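Local atomic coordinates of aluminum resistance protein (Clostridium novyi, PDB entry 3I16), a protein that binds pyridoxal 5'-phosphate and probably acts as a carbon-sulfur lyase of the methionine gamma-lyase family, with an inferred part in aluminum resistance. Residues R184-L195 with E321-D332; Y372-A380 with L391-E399. All blocks are in the same frame, centred on the assembly; numbering follows the deposited sequence. Where two conformers were deposited one is given.

Contact 1: residues R184-L195 with E321-D332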
loop_
_atom_site.group_PDB
_atom_site.type_symbol
_atom_site.label_atom_id
_atom_site.label_comp_id
_atom_site.label_asym_id
_atom_site.label_seq_id
_atom_site.Cartn_x
_atom_site.Cartn_y
_atom_site.Cartn_z
ATOM N N ARG B 184 14.254 22.967 -21.021
ATOM C CA ARG B 184 14.377 22.120 -22.204
ATOM C C ARG B 184 13.105 22.128 -23.059
ATOM O O ARG B 184 13.157 22.406 -24.270
ATOM C CB ARG B 184 14.725 20.698 -21.783
ATOM C CG ARG B 184 14.933 19.761 -22.928
ATOM C CD ARG B 184 15.445 18.458 -22.465
ATOM N NE ARG B 184 15.690 17.539 -23.577
ATOM C CZ ARG B 184 16.216 16.329 -23.427
ATOM N NH1 ARG B 184 16.585 15.893 -22.228
ATOM N NH2 ARG B 184 16.384 15.550 -24.476
ATOM N N SER B 185 11.974 21.830 -22.424
ATOM C CA SER B 185 10.670 21.772 -23.096
ATOM C C SER B 185 10.122 23.180 -23.305
ATOM O O SER B 185 10.455 24.099 -22.561
ATOM C CB SER B 185 9.697 20.939 -22.253
ATOM O OG SER B 185 8.432 20.832 -22.866
ATOM N N THR B 186 9.253 23.356 -24.294
ATOM C CA THR B 186 8.739 24.689 -24.591
ATOM C C THR B 186 7.621 25.183 -23.694
ATOM O O THR B 186 7.367 26.384 -23.658
ATOM C CB THR B 186 8.219 24.774 -26.035
ATOM O OG1 THR B 186 7.089 23.907 -26.176
ATOM C CG2 THR B 186 9.316 24.357 -27.015
ATOM N N GLY B 187 6.928 24.298 -22.986
ATOM C CA GLY B 187 5.788 24.746 -22.178
ATOM C C GLY B 187 4.666 25.198 -23.105
ATOM O O GLY B 187 4.500 24.637 -24.202
ATOM N N TYR B 188 3.909 26.215 -22.705
ATOM C CA TYR B 188 2.853 26.732 -23.564
ATOM C C TYR B 188 3.376 27.806 -24.515
ATOM O O TYR B 188 3.007 28.980 -24.411
ATOM C CB TYR B 188 1.651 27.265 -22.766
ATOM C CG TYR B 188 0.870 26.231 -21.964
ATOM C CD1 TYR B 188 0.626 24.957 -22.472
ATOM C CD2 TYR B 188 0.303 26.561 -20.734
ATOM C CE1 TYR B 188 -0.101 24.030 -21.768
ATOM C CE2 TYR B 188 -0.440 25.627 -20.009
ATOM C CZ TYR B 188 -0.629 24.360 -20.536
ATOM O OH TYR B 188 -1.355 23.426 -19.845
ATOM N N GLY B 189 4.215 27.405 -25.463
ATOM C CA GLY B 189 4.752 28.343 -26.444
ATOM C C GLY B 189 4.451 27.859 -27.846
ATOM O O GLY B 189 3.480 27.122 -28.076
ATOM N N TRP B 190 5.287 28.282 -28.787
ATOM C CA TRP B 190 5.162 27.882 -30.170
ATOM C C TRP B 190 6.572 27.988 -30.721
ATOM O O TRP B 190 6.929 28.938 -31.413
ATOM C CB TRP B 190 4.166 28.767 -30.912
ATOM C CG TRP B 190 3.942 28.370 -32.338
ATOM C CD1 TRP B 190 4.522 28.924 -33.440
ATOM C CD2 TRP B 190 3.077 27.331 -32.823
ATOM N NE1 TRP B 190 4.059 28.313 -34.577
ATOM C CE2 TRP B 190 3.176 27.326 -34.225
ATOM C CE3 TRP B 190 2.220 26.419 -32.208
ATOM C CZ2 TRP B 190 2.454 26.445 -35.020
ATOM C CZ3 TRP B 190 1.513 25.536 -33.003
ATOM C CH2 TRP B 190 1.636 25.554 -34.389
ATOM N N ARG B 191 7.369 26.995 -30.354
ATOM C CA ARG B 191 8.766 26.923 -30.712
ATOM C C ARG B 191 9.215 25.503 -30.418
ATOM O O ARG B 191 8.545 24.759 -29.699
ATOM C CB ARG B 191 9.588 27.918 -29.873
ATOM C CG ARG B 191 9.510 27.658 -28.354
ATOM C CD ARG B 191 10.380 28.625 -27.554
ATOM N NE ARG B 191 10.554 28.264 -26.135
ATOM C CZ ARG B 191 11.342 27.282 -25.673
ATOM N NH1 ARG B 191 11.987 26.479 -26.498
ATOM N NH2 ARG B 191 11.458 27.064 -24.358
ATOM N N ARG B 192 10.369 25.139 -30.945
ATOM C CA ARG B 192 10.905 23.806 -30.725
ATOM C C ARG B 192 11.584 23.697 -29.377
ATOM O O ARG B 192 12.121 24.675 -28.879
ATOM C CB ARG B 192 11.901 23.476 -31.822
ATOM C CG ARG B 192 11.245 23.414 -33.202
ATOM C CD ARG B 192 12.293 23.183 -34.264
ATOM N NE ARG B 192 12.982 21.916 -34.042
ATOM C CZ ARG B 192 14.154 21.572 -34.569
ATOM N NH1 ARG B 192 14.811 22.409 -35.376
ATOM N NH2 ARG B 192 14.683 20.387 -34.282
ATOM N N ALA B 193 11.545 22.508 -28.789
ATOM C CA ALA B 193 12.237 22.216 -27.532
ATOM C C ALA B 193 13.728 22.272 -27.802
ATOM O O ALA B 193 14.155 21.966 -28.925
ATOM C CB ALA B 193 11.875 20.822 -27.040
ATOM N N LEU B 194 14.527 22.615 -26.784
ATOM C CA LEU B 194 15.991 22.665 -26.946
ATOM C C LEU B 194 16.602 21.292 -27.065
ATOM O O LEU B 194 16.365 20.426 -26.236
ATOM C CB LEU B 194 16.708 23.362 -25.786
ATOM C CG LEU B 194 16.562 24.854 -25.577
ATOM C CD1 LEU B 194 17.698 25.272 -24.658
ATOM C CD2 LEU B 194 16.642 25.621 -26.862
ATOM N N LEU B 195 17.425 21.110 -28.087
ATOM C CA LEU B 195 18.116 19.868 -28.282
ATOM C C LEU B 195 19.301 19.807 -27.299
ATOM O O LEU B 195 19.734 20.825 -26.762
ATOM C CB LEU B 195 18.620 19.777 -29.709
ATOM C CG LEU B 195 17.581 19.840 -30.847
ATOM C CD1 LEU B 195 18.272 19.947 -32.199
ATOM C CD2 LEU B 195 16.655 18.653 -30.829
ATOM N N GLU B 321 -1.942 23.980 -38.633
ATOM C CA GLU B 321 -0.534 24.258 -38.428
ATOM C C GLU B 321 -0.112 23.457 -37.210
ATOM O O GLU B 321 -0.849 23.377 -36.222
ATOM C CB GLU B 321 -0.262 25.726 -38.153
ATOM C CG GLU B 321 -0.381 26.648 -39.316
ATOM C CD GLU B 321 -0.033 28.072 -38.910
ATOM O OE1 GLU B 321 1.096 28.311 -38.391
ATOM O OE2 GLU B 321 -0.907 28.939 -39.095
ATOM N N VAL B 322 1.088 22.907 -37.268
ATOM C CA VAL B 322 1.617 22.075 -36.197
ATOM C C VAL B 322 3.047 22.498 -35.872
ATOM O O VAL B 322 3.754 23.003 -36.731
ATOM C CB VAL B 322 1.586 20.576 -36.593
ATOM C CG1 VAL B 322 0.127 20.103 -36.773
ATOM C CG2 VAL B 322 2.421 20.315 -37.871
HETATM N N MSE B 323 3.458 22.268 -34.632
HETATM C CA MSE B 323 4.789 22.615 -34.143
HETATM C C MSE B 323 5.148 21.555 -33.131
HETATM O O MSE B 323 4.450 21.406 -32.139
HETATM C CB MSE B 323 4.755 23.991 -33.471
HETATM C CG MSE B 323 5.987 24.368 -32.620
HETATM SE SE MSE B 323 7.534 24.527 -33.712
HETATM C CE MSE B 323 7.060 26.063 -34.775
ATOM N N PRO B 324 6.187 20.759 -33.394
ATOM C CA PRO B 324 7.048 20.726 -34.580
ATOM C C PRO B 324 6.439 19.878 -35.700
ATOM O O PRO B 324 5.356 19.299 -35.527
ATOM C CB PRO B 324 8.327 20.077 -34.057
ATOM C CG PRO B 324 7.864 19.194 -32.938
ATOM C CD PRO B 324 6.627 19.796 -32.361
ATOM N N LYS B 325 7.142 19.812 -36.830
ATOM C CA LYS B 325 6.740 19.001 -37.970
ATOM C C LYS B 325 7.176 17.558 -37.691
ATOM O O LYS B 325 8.008 17.290 -36.801
ATOM C CB LYS B 325 7.316 19.522 -39.286
ATOM C CG LYS B 325 6.824 20.900 -39.728
ATOM C CD LYS B 325 5.375 20.898 -40.130
ATOM N N TYR B 326 6.619 16.632 -38.457
ATOM C CA TYR B 326 6.826 15.184 -38.230
ATOM C C TYR B 326 8.261 14.719 -38.393
ATOM O O TYR B 326 8.658 13.706 -37.797
ATOM C CB TYR B 326 5.918 14.356 -39.161
ATOM C CG TYR B 326 6.412 14.232 -40.580
ATOM C CD1 TYR B 326 6.220 15.268 -41.490
ATOM C CD2 TYR B 326 7.040 13.069 -41.024
ATOM C CE1 TYR B 326 6.656 15.171 -42.790
ATOM C CE2 TYR B 326 7.488 12.960 -42.360
ATOM C CZ TYR B 326 7.292 14.019 -43.222
ATOM O OH TYR B 326 7.704 13.964 -44.536
ATOM N N ASP B 327 9.029 15.469 -39.180
ATOM C CA ASP B 327 10.394 15.112 -39.492
ATOM C C ASP B 327 11.466 15.996 -38.835
ATOM O O ASP B 327 12.604 15.987 -39.259
ATOM C CB ASP B 327 10.582 15.061 -41.009
ATOM C CG ASP B 327 10.369 16.398 -41.675
ATOM O OD1 ASP B 327 9.817 17.338 -41.047
ATOM O OD2 ASP B 327 10.741 16.499 -42.845
ATOM N N GLU B 328 11.115 16.752 -37.806
ATOM C CA GLU B 328 12.106 17.545 -37.099
ATOM C C GLU B 328 12.627 16.765 -35.913
ATOM O O GLU B 328 11.935 15.908 -35.386
ATOM C CB GLU B 328 11.506 18.845 -36.604
ATOM C CG GLU B 328 10.825 19.611 -37.692
ATOM C CD GLU B 328 10.573 21.029 -37.297
ATOM O OE1 GLU B 328 11.552 21.815 -37.238
ATOM O OE2 GLU B 328 9.396 21.362 -37.083
ATOM N N LYS B 329 13.844 17.084 -35.492
ATOM C CA LYS B 329 14.486 16.445 -34.347
ATOM C C LYS B 329 13.774 16.966 -33.082
ATOM O O LYS B 329 13.652 18.171 -32.903
ATOM C CB LYS B 329 15.969 16.833 -34.337
ATOM C CG LYS B 329 16.924 15.849 -33.686
ATOM C CD LYS B 329 18.344 16.423 -33.706
ATOM C CE LYS B 329 18.703 16.929 -35.082
ATOM N NZ LYS B 329 19.907 17.810 -35.079
ATOM N N ARG B 330 13.323 16.061 -32.226
ATOM C CA ARG B 330 12.588 16.398 -31.015
ATOM C C ARG B 330 13.378 16.240 -29.738
ATOM O O ARG B 330 14.183 15.328 -29.629
ATOM C CB ARG B 330 11.341 15.530 -30.951
ATOM C CG ARG B 330 10.385 15.879 -32.072
ATOM C CD ARG B 330 9.335 14.832 -32.297
ATOM N NE ARG B 330 8.456 15.223 -33.406
ATOM C CZ ARG B 330 7.224 15.731 -33.315
ATOM N NH1 ARG B 330 6.616 15.917 -32.152
ATOM N NH2 ARG B 330 6.566 16.047 -34.434
ATOM N N SER B 331 13.155 17.146 -28.791
ATOM C CA SER B 331 13.817 17.083 -27.480
ATOM C C SER B 331 12.806 16.928 -26.351
ATOM O O SER B 331 13.170 16.996 -25.174
ATOM C CB SER B 331 14.706 18.302 -27.254
ATOM O OG SER B 331 15.792 17.983 -26.373
ATOM N N ASP B 332 11.543 16.697 -26.709
ATOM C CA ASP B 332 10.483 16.397 -25.734
ATOM C C ASP B 332 9.341 15.644 -26.440
ATOM O O ASP B 332 9.353 15.478 -27.667
ATOM C CB ASP B 332 10.011 17.651 -24.971
ATOM C CG ASP B 332 9.150 18.593 -25.809
ATOM O OD1 ASP B 332 8.561 18.171 -26.826
ATOM O OD2 ASP B 332 9.037 19.778 -25.435
HETATM O O HOH W 1 11.289 19.922 -32.810
HETATM O O HOH W 2 13.168 19.551 -30.177
#
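Ser331 and Asp332 press into the buried end of the contact, against Arg184, Ser185 and Ala193. Arg184 runs out fully extended and turns the edge of its guanidinium to Ser331: NE donates to Ser331 OG over 2.8 Å, close to the guanidinium plane, and NH2 adds a weak bond to the same oxygen. Its NH1 goes to Glu229 and Asn219. Next door, Ser185 OG donates to Asp332 OD2 (2.8 Å), coming in from above the carboxylate plane, while the methyl of Ala193 packs against that same oxygen. A second tight patch lies at Trp190, where selenomethionine Met323 lays CB over the six-membered ring, 3.4 Å from its centroid and 4° off the normal, a CH-pi contact. Its selenium stands more distantly above the five-membered ring. The side round Arg192 is looser and wetter. The bend at chi3 (61°) turns Arg192 NH2 to Lys329 O at 2.8 Å, on a lone pair in the carbonyl plane. A water links NE to the same carbonyl, and Glu328 OE1 hangs over one face, 3.5 Å from Arg192 NE, a salt bridge of charges only, with no N-H aimed at the oxygen. Since Ser185 also touches the bound cofactor, Asp332 accepts from a pocket hydroxyl and so probably sets its orientation.

Contact 2: residues Y372-A380 with L391-E399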
loop_
_atom_site.group_PDB
_atom_site.type_symbol
_atom_site.label_atom_id
_atom_site.label_comp_id
_atom_site.label_asym_id
_atom_site.label_seq_id
_atom_site.Cartn_x
_atom_site.Cartn_y
_atom_site.Cartn_z
ATOM N N TYR B 372 -1.302 28.664 -12.880
ATOM C CA TYR B 372 -1.479 29.273 -14.216
ATOM C C TYR B 372 -2.272 30.576 -14.186
ATOM O O TYR B 372 -3.064 30.802 -13.272
ATOM C CB TYR B 372 -2.119 28.261 -15.184
ATOM C CG TYR B 372 -1.291 27.006 -15.314
ATOM C CD1 TYR B 372 -1.416 25.971 -14.385
ATOM C CD2 TYR B 372 -0.349 26.869 -16.333
ATOM C CE1 TYR B 372 -0.633 24.824 -14.472
ATOM C CE2 TYR B 372 0.439 25.717 -16.438
ATOM C CZ TYR B 372 0.287 24.698 -15.506
ATOM O OH TYR B 372 1.050 23.556 -15.590
ATOM N N THR B 373 -2.049 31.419 -15.199
ATOM C CA THR B 373 -2.727 32.715 -15.325
ATOM C C THR B 373 -4.115 32.558 -15.892
ATOM O O THR B 373 -5.093 32.858 -15.211
ATOM C CB THR B 373 -1.963 33.695 -16.248
ATOM O OG1 THR B 373 -0.720 34.063 -15.635
ATOM C CG2 THR B 373 -2.809 34.958 -16.513
ATOM N N ASP B 374 -4.199 32.122 -17.151
ATOM C CA ASP B 374 -5.477 31.896 -17.816
ATOM C C ASP B 374 -6.020 30.520 -17.470
ATOM O O ASP B 374 -5.345 29.703 -16.827
ATOM C CB ASP B 374 -5.332 32.000 -19.330
ATOM C CG ASP B 374 -4.955 33.380 -19.778
ATOM O OD1 ASP B 374 -4.917 34.283 -18.908
ATOM O OD2 ASP B 374 -4.714 33.558 -21.000
ATOM N N GLN B 375 -7.269 30.294 -17.862
ATOM C CA GLN B 375 -7.892 29.001 -17.661
ATOM C C GLN B 375 -7.469 28.070 -18.787
ATOM O O GLN B 375 -7.482 28.434 -19.978
ATOM C CB GLN B 375 -9.412 29.081 -17.565
ATOM C CG GLN B 375 -9.876 29.647 -16.231
ATOM C CD GLN B 375 -11.329 29.367 -15.945
ATOM O OE1 GLN B 375 -12.090 28.976 -16.833
ATOM N NE2 GLN B 375 -11.726 29.563 -14.693
ATOM N N VAL B 376 -7.099 26.869 -18.363
ATOM C CA VAL B 376 -6.659 25.821 -19.247
ATOM C C VAL B 376 -7.623 24.637 -19.163
ATOM O O VAL B 376 -8.159 24.312 -18.097
ATOM C CB VAL B 376 -5.269 25.327 -18.837
ATOM C CG1 VAL B 376 -4.727 24.373 -19.907
ATOM C CG2 VAL B 376 -4.321 26.517 -18.611
ATOM N N ILE B 377 -7.852 24.020 -20.308
ATOM C CA ILE B 377 -8.649 22.814 -20.413
ATOM C C ILE B 377 -7.641 21.671 -20.499
ATOM O O ILE B 377 -6.656 21.790 -21.228
ATOM C CB ILE B 377 -9.572 22.862 -21.633
ATOM C CG1 ILE B 377 -10.404 21.579 -21.711
ATOM C CG2 ILE B 377 -8.785 23.076 -22.902
ATOM C CD1 ILE B 377 -11.460 21.646 -22.715
HETATM N N MSE B 378 -7.819 20.617 -19.698
HETATM C CA MSE B 378 -6.934 19.465 -19.776
HETATM C C MSE B 378 -7.747 18.181 -19.993
HETATM O O MSE B 378 -8.789 17.988 -19.366
HETATM C CB MSE B 378 -6.008 19.316 -18.544
HETATM C CG MSE B 378 -4.931 18.147 -18.740
HETATM SE SE MSE B 378 -3.558 17.778 -17.305
HETATM C CE MSE B 378 -2.547 16.285 -18.131
ATOM N N ALA B 379 -7.294 17.348 -20.929
ATOM C CA ALA B 379 -7.831 16.015 -21.131
ATOM C C ALA B 379 -6.859 15.173 -20.327
ATOM O O ALA B 379 -5.650 15.203 -20.598
ATOM C CB ALA B 379 -7.780 15.630 -22.590
ATOM N N ALA B 380 -7.343 14.441 -19.328
ATOM C CA ALA B 380 -6.439 13.634 -18.501
ATOM C C ALA B 380 -7.072 12.336 -17.929
ATOM O O ALA B 380 -7.035 12.093 -16.721
ATOM C CB ALA B 380 -5.894 14.499 -17.383
ATOM N N LEU B 391 -1.779 9.456 -22.316
ATOM C CA LEU B 391 -2.401 10.307 -23.319
ATOM C C LEU B 391 -3.165 11.424 -22.640
ATOM O O LEU B 391 -4.030 11.176 -21.803
ATOM C CB LEU B 391 -3.352 9.518 -24.234
ATOM C CG LEU B 391 -3.968 10.332 -25.390
ATOM C CD1 LEU B 391 -2.896 10.866 -26.353
ATOM C CD2 LEU B 391 -5.033 9.536 -26.179
ATOM N N SER B 392 -2.850 12.654 -23.028
ATOM C CA SER B 392 -3.444 13.838 -22.429
ATOM C C SER B 392 -3.305 15.003 -23.404
ATOM O O SER B 392 -2.538 14.931 -24.376
ATOM C CB SER B 392 -2.698 14.153 -21.128
ATOM O OG SER B 392 -1.298 14.201 -21.378
ATOM N N ALA B 393 -4.071 16.060 -23.171
ATOM C CA ALA B 393 -4.020 17.256 -23.990
ATOM C C ALA B 393 -4.372 18.424 -23.106
ATOM O O ALA B 393 -5.288 18.301 -22.273
ATOM C CB ALA B 393 -5.037 17.197 -25.123
ATOM N N ASP B 394 -3.688 19.554 -23.296
ATOM C CA ASP B 394 -4.002 20.773 -22.545
ATOM C C ASP B 394 -3.868 22.018 -23.417
ATOM O O ASP B 394 -3.115 22.017 -24.402
ATOM C CB ASP B 394 -3.291 20.831 -21.197
ATOM C CG ASP B 394 -1.895 20.328 -21.245
ATOM O OD1 ASP B 394 -1.020 21.045 -21.742
ATOM O OD2 ASP B 394 -1.669 19.211 -20.748
ATOM N N ALA B 395 -4.664 23.045 -23.108
ATOM C CA ALA B 395 -4.725 24.223 -23.960
ATOM C C ALA B 395 -5.258 25.475 -23.296
ATOM O O ALA B 395 -6.488 25.567 -23.093
ATOM C CB ALA B 395 -5.601 23.923 -25.138
ATOM N N PRO B 396 -4.363 26.460 -23.002
ATOM C CA PRO B 396 -4.791 27.758 -22.463
ATOM C C PRO B 396 -5.832 28.357 -23.366
ATOM O O PRO B 396 -5.657 28.333 -24.594
ATOM C CB PRO B 396 -3.517 28.598 -22.524
ATOM C CG PRO B 396 -2.412 27.615 -22.399
ATOM C CD PRO B 396 -2.889 26.349 -23.050
ATOM N N ILE B 397 -6.912 28.886 -22.796
ATOM C CA ILE B 397 -7.985 29.446 -23.630
ATOM C C ILE B 397 -7.664 30.884 -24.068
ATOM O O ILE B 397 -8.017 31.852 -23.385
ATOM C CB ILE B 397 -9.373 29.389 -22.940
ATOM C CG1 ILE B 397 -9.678 27.969 -22.429
ATOM C CG2 ILE B 397 -10.429 29.842 -23.914
ATOM C CD1 ILE B 397 -9.541 26.895 -23.470
ATOM N N ARG B 398 -7.018 31.005 -25.228
ATOM C CA ARG B 398 -6.605 32.294 -25.776
ATOM C C ARG B 398 -6.134 32.085 -27.202
ATOM O O ARG B 398 -5.800 30.969 -27.583
ATOM C CB ARG B 398 -5.454 32.868 -24.960
ATOM C CG ARG B 398 -4.216 32.036 -25.040
ATOM C CD ARG B 398 -3.327 32.271 -23.865
ATOM N NE ARG B 398 -2.065 31.558 -24.048
ATOM C CZ ARG B 398 -1.149 31.355 -23.099
ATOM N NH1 ARG B 398 -1.343 31.787 -21.853
ATOM N NH2 ARG B 398 -0.032 30.689 -23.395
ATOM N N GLU B 399 -6.116 33.163 -27.981
ATOM C CA GLU B 399 -5.653 33.110 -29.360
ATOM C C GLU B 399 -4.153 32.842 -29.346
ATOM O O GLU B 399 -3.456 33.275 -28.426
ATOM C CB GLU B 399 -5.918 34.431 -30.077
ATOM C CG GLU B 399 -7.365 34.743 -30.323
ATOM C CD GLU B 399 -7.579 36.209 -30.657
ATOM O OE1 GLU B 399 -6.955 37.069 -29.981
ATOM O OE2 GLU B 399 -8.386 36.512 -31.567
HETATM O O HOH W 3 -7.522 34.152 -21.596
#
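With CG1 anti to the backbone N (chi1 -171°), Val376 lays that methyl across the neighbouring strand, 3.5 Å from Ala395 N and close to CD of Pro396. Met378, a selenomethionine, is extended through all three torsions and runs alongside Asp394, both pointing the same way; its CE ends 3.7 Å from Ser392 CB. The Asp394 carboxylate has its strongest partner in Tyr188 of loop 184-195. On the opposite face, Ile377 CG2 touches Ala395 CB and, at 3.9 Å, Ile397 CD1, while Ala379 CB and Ala393 CB meet at 4.0 Å. Helix 342-354 covers this side through Ile346 and Ile352. Between the faces the backbones pair closely: Ala379 N reaches Ala393 O at 2.6 Å, and Ala393 N answers to Ala379 O. Ala395 N donates to Ile377 O, but the reverse bond, Ile377 N to Ala395 O, is weak at 3.5 Å. Ile397 N continues the pairing to Gln375 O. Past the strands, Asp374 OD2 lies at the edge of the Arg398 guanidinium, a long salt bridge of 3.9 Å to NH1, and a water bonded to Ile397 O reaches Asp374 OD2 weakly. Pro396 CB sits over the centre of one face of that guanidinium. Strands 376-379 and 392-396, antiparallel at 174°, form a long-looped pair inside the small C-terminal sheet, as in fold-type I PLP enzymes.

Contact 1 closes before contact 2 opens along the chain, and their centres lie about 17 Å apart. Both reach the antiparallel sheet of the C-terminal part: strand 321-323 is an outermost strand within the chain, while 376-379 and 392-396 lie farther in, beyond 335-338 and 402-406. Loop 184-195, which follows strand 177-183 of the large mixed sheet, joins the two contacts directly, for the ring of its Tyr188 packs on Pro396. Tyr404 of strand 402-406 also bonds Gly189 O. The loop that brings Ser185 to the cofactor is thus held against the smaller sheet, which is consistent with a connection between the two sheets beside the PLP pocket.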